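Local coordinates for fatty acid repression mutant protein 2 (Saccharomyces cerevisiae, PDB 4URP), which reduces 4-nitroquinoline N-oxide to its amino form by way of the hydroxylamine, as an FMN-dependent nitroreductase that uses NADH, at residues A10-E23 against W133-L145. Sequence-based numbering, arbitrary orientation.
Sequences AITNRRTIYNLKPE and WTALELLGLGANL
Arg14 lies across the end of helix 117-139, and its side chain can be followed atom by atom over three residues of that helix. CB faces the carboxylate of Glu137, and Arg14 CG, held anti to the backbone N (chi1 -179°), comes to 3.3 Å from Glu137 OE1. Bends at chi2 and chi3 then carry CD to Thr134 OG1 and bring NE over the indole of Trp133, with CE2 its nearest ring atom. Arg14 NH2 ends 3.6 Å from Trp133 CH2. Arg14 CZ stands almost straight above the six-membered ring of Trp133, 12° off its normal, which makes this a cation-pi contact. The planes are 82° apart, so the guanidinium meets the ring face edge-on. Thr16 CG2 touches the rim of the same indole, 3.6 Å from Trp133 CZ2.

Glu137 OE1 accepts a weak hydrogen bond from Arg15 N, while OE2 takes a weak one from Trp133 NE1. Trp133 NE1 also gives a weak bond to Ala143 O (3.1 Å). Ile17 N donates to Ala143 O at 3.1 Å, tying the 10-23 segment to strand 143-144. Beyond it, Ile17 CB packs on Gly142 CA, and Leu20 CD1 approaches Gly142 O.

In FMN-dependent nitroreductases the arginine-rich segment after the first helix commonly contributes to the flavin site between subunits; Arg14 and Arg15 are consistent with that. The loop after helix 7-12 thus runs from the end of helix 117-139 past strand 143-144, outermost in the sheet within this chain and paired with strand 164-172. Arg14 on Pro45 and Leu138 on Tyr7 of the second subunit make the contact part of the dimer interface.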
ATOM      1  N   ALA A  10      10.905   5.039  11.340  1.00 83.41           N
ATOM      2  CA  ALA A  10      10.106   3.866  11.664  1.00 78.63           C
ATOM      3  C   ALA A  10       9.965   2.982  10.435  1.00 74.61           C
ATOM      4  O   ALA A  10       9.820   1.764  10.543  1.00 77.33           O
ATOM      5  CB  ALA A  10       8.742   4.281  12.185  1.00 69.61           C
ATOM      6  N   ILE A  11      10.005   3.602   9.263  1.00 61.61           N
ATOM      7  CA  ILE A  11       9.947   2.863   8.010  1.00 71.97           C
ATOM      8  C   ILE A  11      11.276   2.177   7.744  1.00 77.70           C
ATOM      9  O   ILE A  11      11.317   1.003   7.375  1.00 68.60           O
ATOM     10  CB  ILE A  11       9.615   3.792   6.832  1.00 76.35           C
ATOM     11  CG1 ILE A  11       8.185   4.322   6.967  1.00 72.44           C
ATOM     12  CG2 ILE A  11       9.773   3.066   5.505  1.00 67.77           C
ATOM     13  CD1 ILE A  11       7.753   5.164   5.800  1.00 65.40           C
ATOM     14  N   THR A  12      12.362   2.915   7.946  1.00 77.24           N
ATOM     15  CA  THR A  12      13.699   2.398   7.686  1.00 70.60           C
ATOM     16  C   THR A  12      14.062   1.264   8.638  1.00 77.21           C
ATOM     17  O   THR A  12      14.769   0.329   8.264  1.00 80.08           O
ATOM     18  CB  THR A  12      14.760   3.508   7.784  1.00 80.62           C
ATOM     19  OG1 THR A  12      14.726   4.092   9.091  1.00 89.09           O
ATOM     20  CG2 THR A  12      14.489   4.590   6.752  1.00 69.65           C
ATOM     21  N   ASN A  13      13.573   1.346   9.869  1.00 68.55           N
ATOM     22  CA  ASN A  13      13.798   0.280  10.835  1.00 65.72           C
ATOM     23  C   ASN A  13      12.648  -0.716  10.848  1.00 66.38           C
ATOM     24  O   ASN A  13      11.857  -0.758  11.791  1.00 74.35           O
ATOM     25  CB  ASN A  13      14.041   0.853  12.231  1.00 78.65           C
ATOM     26  CG  ASN A  13      15.430   1.439  12.381  1.00 83.65           C
ATOM     27  OD1 ASN A  13      16.373   1.017  11.709  1.00 74.99           O
ATOM     28  ND2 ASN A  13      15.565   2.417  13.268  1.00 72.94           N
ATOM     29  N   ARG A  14      12.569  -1.514   9.788  1.00 65.70           N
ATOM     30  CA  ARG A  14      11.514  -2.505   9.638  1.00 53.27           C
ATOM     31  C   ARG A  14      11.878  -3.508   8.551  1.00 56.74           C
ATOM     32  O   ARG A  14      12.245  -3.120   7.443  1.00 67.96           O
ATOM     33  CB  ARG A  14      10.194  -1.819   9.279  1.00 49.14           C
ATOM     34  CG  ARG A  14       9.018  -2.763   9.126  1.00 56.61           C
ATOM     35  CD  ARG A  14       8.452  -2.723   7.715  1.00 57.42           C
ATOM     36  NE  ARG A  14       8.811  -3.919   6.957  1.00 61.22           N
ATOM     37  CZ  ARG A  14       9.773  -3.966   6.042  1.00 65.96           C
ATOM     38  NH1 ARG A  14      10.484  -2.879   5.761  1.00 58.08           N
ATOM     39  NH2 ARG A  14      10.027  -5.100   5.407  1.00 62.15           N
ATOM     40  N   ARG A  15      11.787  -4.795   8.876  1.00 53.53           N
ATOM     41  CA  ARG A  15      12.005  -5.857   7.896  1.00 60.57           C
ATOM     42  C   ARG A  15      11.464  -7.196   8.388  1.00 63.75           C
ATOM     43  O   ARG A  15      11.070  -7.328   9.546  1.00 65.30           O
ATOM     44  CB  ARG A  15      13.489  -5.988   7.534  1.00 73.44           C
ATOM     45  CG  ARG A  15      13.783  -5.821   6.041  1.00 83.34           C
ATOM     46  CD  ARG A  15      13.252  -7.002   5.243  1.00 66.63           C
ATOM     47  NE  ARG A  15      13.035  -6.687   3.834  1.00 68.42           N
ATOM     48  CZ  ARG A  15      13.677  -7.275   2.830  1.00 79.34           C
ATOM     49  NH1 ARG A  15      14.585  -8.210   3.078  1.00 81.41           N
ATOM     50  NH2 ARG A  15      13.413  -6.931   1.578  1.00 68.47           N
ATOM     51  N   THR A  16      11.445  -8.180   7.492  1.00 60.84           N
ATOM     52  CA  THR A  16      10.903  -9.503   7.781  1.00 55.23           C
ATOM     53  C   THR A  16      11.642 -10.196   8.916  1.00 61.05           C
ATOM     54  O   THR A  16      12.859 -10.342   8.886  1.00 51.77           O
ATOM     55  CB  THR A  16      10.979 -10.424   6.551  1.00 50.32           C
ATOM     56  OG1 THR A  16      12.347 -10.585   6.156  1.00 78.07           O
ATOM     57  CG2 THR A  16      10.186  -9.843   5.396  1.00 49.33           C
ATOM     58  N   ILE A  17      10.884 -10.635   9.913  1.00 60.27           N
ATOM     59  CA  ILE A  17      11.447 -11.318  11.069  1.00 53.40           C
ATOM     60  C   ILE A  17      10.908 -12.734  11.171  1.00 67.44           C
ATOM     61  O   ILE A  17       9.701 -12.944  11.281  1.00 63.11           O
ATOM     62  CB  ILE A  17      11.094 -10.581  12.367  1.00 55.33           C
ATOM     63  CG1 ILE A  17      11.805  -9.229  12.421  1.00 51.63           C
ATOM     64  CG2 ILE A  17      11.476 -11.414  13.567  1.00 64.95           C
ATOM     65  CD1 ILE A  17      13.296  -9.342  12.558  1.00 65.79           C
ATOM     66  N   TYR A  18      11.810 -13.705  11.130  1.00 72.59           N
ATOM     67  CA  TYR A  18      11.427 -15.102  11.252  1.00 67.38           C
ATOM     68  C   TYR A  18      11.747 -15.624  12.644  1.00 73.39           C
ATOM     69  O   TYR A  18      11.164 -16.613  13.087  1.00 64.44           O
ATOM     70  CB  TYR A  18      12.127 -15.945  10.189  1.00 68.42           C
ATOM     71  CG  TYR A  18      11.764 -15.547   8.778  1.00 65.39           C
ATOM     72  CD1 TYR A  18      10.509 -15.833   8.260  1.00 73.68           C
ATOM     73  CD2 TYR A  18      12.675 -14.891   7.963  1.00 59.74           C
ATOM     74  CE1 TYR A  18      10.169 -15.476   6.974  1.00 69.64           C
ATOM     75  CE2 TYR A  18      12.342 -14.530   6.669  1.00 55.88           C
ATOM     76  CZ  TYR A  18      11.088 -14.825   6.182  1.00 57.58           C
ATOM     77  OH  TYR A  18      10.743 -14.471   4.898  1.00 47.27           O
ATOM     78  N   ASN A  19      12.676 -14.957  13.323  1.00 80.45           N
ATOM     79  CA  ASN A  19      12.953 -15.250  14.722  1.00 83.52           C
ATOM     80  C   ASN A  19      11.745 -14.876  15.566  1.00 76.63           C
ATOM     81  O   ASN A  19      11.574 -13.719  15.946  1.00 88.17           O
ATOM     82  CB  ASN A  19      14.182 -14.482  15.204  1.00 87.42           C
ATOM     83  CG  ASN A  19      14.335 -14.522  16.713  1.00 92.18           C
ATOM     84  OD1 ASN A  19      14.207 -15.577  17.335  1.00 70.07           O
ATOM     85  ND2 ASN A  19      14.578 -13.362  17.314  1.00 91.39           N
ATOM     86  N   LEU A  20      10.902 -15.859  15.848  1.00 69.95           N
ATOM     87  CA  LEU A  20       9.648 -15.586  16.529  1.00 72.40           C
ATOM     88  C   LEU A  20       9.379 -16.523  17.697  1.00 65.08           C
ATOM     89  O   LEU A  20       9.508 -17.742  17.584  1.00 69.02           O
ATOM     90  CB  LEU A  20       8.486 -15.667  15.539  1.00 79.07           C
ATOM     91  CG  LEU A  20       7.663 -14.395  15.329  1.00 72.85           C
ATOM     92  CD1 LEU A  20       8.554 -13.237  14.918  1.00 63.01           C
ATOM     93  CD2 LEU A  20       6.572 -14.629  14.296  1.00 63.68           C
ATOM     94  N   LYS A  21       9.000 -15.935  18.825  1.00 55.89           N
ATOM     95  CA  LYS A  21       8.488 -16.693  19.954  1.00 55.61           C
ATOM     96  C   LYS A  21       7.089 -16.166  20.201  1.00 64.34           C
ATOM     97  O   LYS A  21       6.819 -14.999  19.943  1.00 86.86           O
ATOM     98  CB  LYS A  21       9.370 -16.504  21.188  1.00 64.70           C
ATOM     99  CG  LYS A  21      10.817 -16.926  21.004  1.00 72.37           C
ATOM    100  CD  LYS A  21      11.681 -15.750  20.588  1.00 99.11           C
ATOM    101  CE  LYS A  21      13.132 -16.162  20.408  1.00 91.52           C
ATOM    102  NZ  LYS A  21      13.979 -15.046  19.902  1.00 70.73           N
ATOM    103  N   PRO A  22       6.185 -17.023  20.687  1.00 67.53           N
ATOM    104  CA  PRO A  22       4.833 -16.563  21.027  1.00 70.70           C
ATOM    105  C   PRO A  22       4.880 -15.553  22.170  1.00 67.27           C
ATOM    106  O   PRO A  22       4.532 -15.874  23.303  1.00 56.40           O
ATOM    107  CB  PRO A  22       4.140 -17.848  21.482  1.00 64.74           C
ATOM    108  CG  PRO A  22       4.858 -18.929  20.756  1.00 66.32           C
ATOM    109  CD  PRO A  22       6.284 -18.493  20.693  1.00 70.05           C
ATOM    110  N   GLU A  23       5.316 -14.337  21.860  1.00 76.48           N
ATOM    111  CA  GLU A  23       5.500 -13.306  22.871  1.00 88.04           C
ATOM    112  C   GLU A  23       4.315 -12.354  22.930  1.00 84.65           C
ATOM    113  O   GLU A  23       3.696 -12.045  21.913  1.00 76.62           O
ATOM    114  CB  GLU A  23       6.803 -12.539  22.635  1.00 89.38           C
ATOM    115  CG  GLU A  23       6.968 -12.009  21.228  1.00 78.50           C
ATOM    116  CD  GLU A  23       8.413 -11.721  20.889  1.00 77.64           C
ATOM    117  OE1 GLU A  23       9.078 -11.010  21.671  1.00 83.43           O
ATOM    118  OE2 GLU A  23       8.891 -12.219  19.848  1.00 71.35           O
ATOM    119  N   TRP A 133       2.146  -3.627   9.586  1.00 57.04           N
ATOM    120  CA  TRP A 133       3.424  -4.304   9.740  1.00 48.19           C
ATOM    121  C   TRP A 133       4.460  -3.367  10.344  1.00 51.05           C
ATOM    122  O   TRP A 133       5.184  -3.733  11.270  1.00 66.66           O
ATOM    123  CB  TRP A 133       3.894  -4.774   8.363  1.00 50.54           C
ATOM    124  CG  TRP A 133       5.105  -5.656   8.358  1.00 57.85           C
ATOM    125  CD1 TRP A 133       5.826  -6.078   9.431  1.00 58.76           C
ATOM    126  CD2 TRP A 133       5.719  -6.219   7.200  1.00 54.08           C
ATOM    127  NE1 TRP A 133       6.866  -6.874   9.011  1.00 48.35           N
ATOM    128  CE2 TRP A 133       6.824  -6.978   7.652  1.00 53.44           C
ATOM    129  CE3 TRP A 133       5.457  -6.162   5.836  1.00 48.28           C
ATOM    130  CZ2 TRP A 133       7.651  -7.667   6.770  1.00 65.92           C
ATOM    131  CZ3 TRP A 133       6.273  -6.844   4.968  1.00 45.19           C
ATOM    132  CH2 TRP A 133       7.362  -7.588   5.439  1.00 66.50           C
ATOM    133  N   THR A 134       4.525  -2.152   9.812  1.00 48.69           N
ATOM    134  CA  THR A 134       5.492  -1.165  10.272  1.00 56.97           C
ATOM    135  C   THR A 134       5.125  -0.640  11.659  1.00 57.26           C
ATOM    136  O   THR A 134       5.960  -0.063  12.352  1.00 58.03           O
ATOM    137  CB  THR A 134       5.592   0.014   9.278  1.00 52.88           C
ATOM    138  OG1 THR A 134       5.596  -0.491   7.936  1.00 50.49           O
ATOM    139  CG2 THR A 134       6.865   0.813   9.507  1.00 60.82           C
ATOM    140  N   ALA A 135       3.876  -0.851  12.064  1.00 53.76           N
ATOM    141  CA  ALA A 135       3.408  -0.392  13.367  1.00 56.97           C
ATOM    142  C   ALA A 135       3.536  -1.477  14.434  1.00 57.79           C
ATOM    143  O   ALA A 135       3.818  -1.183  15.595  1.00 57.24           O
ATOM    144  CB  ALA A 135       1.971   0.097  13.274  1.00 57.38           C
ATOM    145  N   LEU A 136       3.318  -2.728  14.041  1.00 64.22           N
ATOM    146  CA  LEU A 136       3.479  -3.853  14.956  1.00 61.16           C
ATOM    147  C   LEU A 136       4.920  -3.971  15.422  1.00 57.72           C
ATOM    148  O   LEU A 136       5.190  -4.375  16.553  1.00 60.38           O
ATOM    149  CB  LEU A 136       3.053  -5.157  14.286  1.00 45.69           C
ATOM    150  CG  LEU A 136       1.554  -5.447  14.259  1.00 58.46           C
ATOM    151  CD1 LEU A 136       1.312  -6.825  13.673  1.00 42.91           C
ATOM    152  CD2 LEU A 136       0.985  -5.348  15.659  1.00 63.75           C
ATOM    153  N   GLU A 137       5.846  -3.615  14.541  1.00 51.21           N
ATOM    154  CA  GLU A 137       7.261  -3.677  14.873  1.00 59.13           C
ATOM    155  C   GLU A 137       7.677  -2.516  15.771  1.00 64.95           C
ATOM    156  O   GLU A 137       8.749  -2.543  16.374  1.00 63.51           O
ATOM    157  CB  GLU A 137       8.112  -3.707  13.603  1.00 57.36           C
ATOM    158  CG  GLU A 137       7.869  -4.929  12.738  1.00 46.86           C
ATOM    159  CD  GLU A 137       9.035  -5.235  11.823  1.00 56.40           C
ATOM    160  OE1 GLU A 137      10.004  -4.450  11.823  1.00 57.06           O
ATOM    161  OE2 GLU A 137       8.988  -6.260  11.108  1.00 45.26           O
ATOM    162  N   LEU A 138       6.824  -1.502  15.869  1.00 59.62           N
ATOM    163  CA  LEU A 138       7.102  -0.372  16.745  1.00 55.89           C
ATOM    164  C   LEU A 138       6.757  -0.722  18.185  1.00 58.03           C
ATOM    165  O   LEU A 138       7.404  -0.252  19.120  1.00 76.78           O
ATOM    166  CB  LEU A 138       6.316   0.861  16.304  1.00 59.43           C
ATOM    167  CG  LEU A 138       6.795   1.537  15.018  1.00 60.84           C
ATOM    168  CD1 LEU A 138       6.045   2.835  14.800  1.00 64.60           C
ATOM    169  CD2 LEU A 138       8.286   1.784  15.081  1.00 58.68           C
ATOM    170  N   LEU A 139       5.731  -1.551  18.348  1.00 52.47           N
ATOM    171  CA  LEU A 139       5.311  -2.014  19.664  1.00 64.67           C
ATOM    172  C   LEU A 139       6.404  -2.862  20.290  1.00 75.74           C
ATOM    173  O   LEU A 139       6.573  -2.874  21.507  1.00 80.05           O
ATOM    174  CB  LEU A 139       4.023  -2.832  19.551  1.00 67.98           C
ATOM    175  CG  LEU A 139       2.685  -2.099  19.672  1.00 58.53           C
ATOM    176  CD1 LEU A 139       2.670  -0.824  18.847  1.00 63.70           C
ATOM    177  CD2 LEU A 139       1.558  -3.024  19.246  1.00 47.98           C
ATOM    178  N   GLY A 140       7.140  -3.570  19.441  1.00 72.41           N
ATOM    179  CA  GLY A 140       8.243  -4.400  19.882  1.00 73.85           C
ATOM    180  C   GLY A 140       8.235  -5.750  19.194  1.00 67.82           C
ATOM    181  O   GLY A 140       9.239  -6.462  19.174  1.00 67.54           O
ATOM    182  N   LEU A 141       7.091  -6.099  18.618  1.00 59.94           N
ATOM    183  CA  LEU A 141       6.913  -7.394  17.973  1.00 67.99           C
ATOM    184  C   LEU A 141       7.788  -7.571  16.743  1.00 66.03           C
ATOM    185  O   LEU A 141       8.327  -6.611  16.203  1.00 66.34           O
ATOM    186  CB  LEU A 141       5.450  -7.582  17.570  1.00 58.85           C
ATOM    187  CG  LEU A 141       4.401  -7.760  18.668  1.00 55.70           C
ATOM    188  CD1 LEU A 141       3.046  -7.322  18.149  1.00 54.17           C
ATOM    189  CD2 LEU A 141       4.357  -9.207  19.110  1.00 65.07           C
ATOM    190  N   GLY A 142       7.915  -8.820  16.312  1.00 54.23           N
ATOM    191  CA  GLY A 142       8.549  -9.153  15.053  1.00 55.24           C
ATOM    192  C   GLY A 142       7.499  -9.758  14.146  1.00 66.17           C
ATOM    193  O   GLY A 142       6.683 -10.566  14.585  1.00 69.24           O
ATOM    194  N   ALA A 143       7.503  -9.360  12.882  1.00 56.46           N
ATOM    195  CA  ALA A 143       6.471  -9.805  11.956  1.00 54.22           C
ATOM    196  C   ALA A 143       7.012 -10.045  10.553  1.00 56.48           C
ATOM    197  O   ALA A 143       8.040  -9.493  10.170  1.00 54.19           O
ATOM    198  CB  ALA A 143       5.329  -8.805  11.923  1.00 57.29           C
ATOM    199  N   ASN A 144       6.306 -10.873   9.792  1.00 55.64           N
ATOM    200  CA  ASN A 144       6.725 -11.204   8.440  1.00 52.43           C
ATOM    201  C   ASN A 144       5.551 -11.393   7.488  1.00 57.19           C
ATOM    202  O   ASN A 144       4.418 -11.625   7.905  1.00 38.07           O
ATOM    203  CB  ASN A 144       7.605 -12.456   8.446  1.00 51.68           C
ATOM    204  CG  ASN A 144       6.839 -13.707   8.833  1.00 56.65           C
ATOM    205  OD1 ASN A 144       6.730 -14.043  10.013  1.00 64.98           O
ATOM    206  ND2 ASN A 144       6.307 -14.407   7.836  1.00 49.87           N
ATOM    207  N   LEU A 145       5.842 -11.293   6.198  1.00 63.87           N
ATOM    208  CA  LEU A 145       4.835 -11.448   5.160  1.00 60.18           C
ATOM    209  C   LEU A 145       4.535 -12.917   4.929  1.00 59.61           C
ATOM    210  O   LEU A 145       5.373 -13.771   5.189  1.00 71.71           O
ATOM    211  CB  LEU A 145       5.323 -10.825   3.847  1.00 75.05           C
ATOM    212  CG  LEU A 145       6.275 -11.650   2.967  1.00 59.57           C
ATOM    213  CD1 LEU A 145       6.405 -11.016   1.585  1.00 61.50           C
ATOM    214  CD2 LEU A 145       7.647 -11.815   3.605  1.00 51.61           C
TER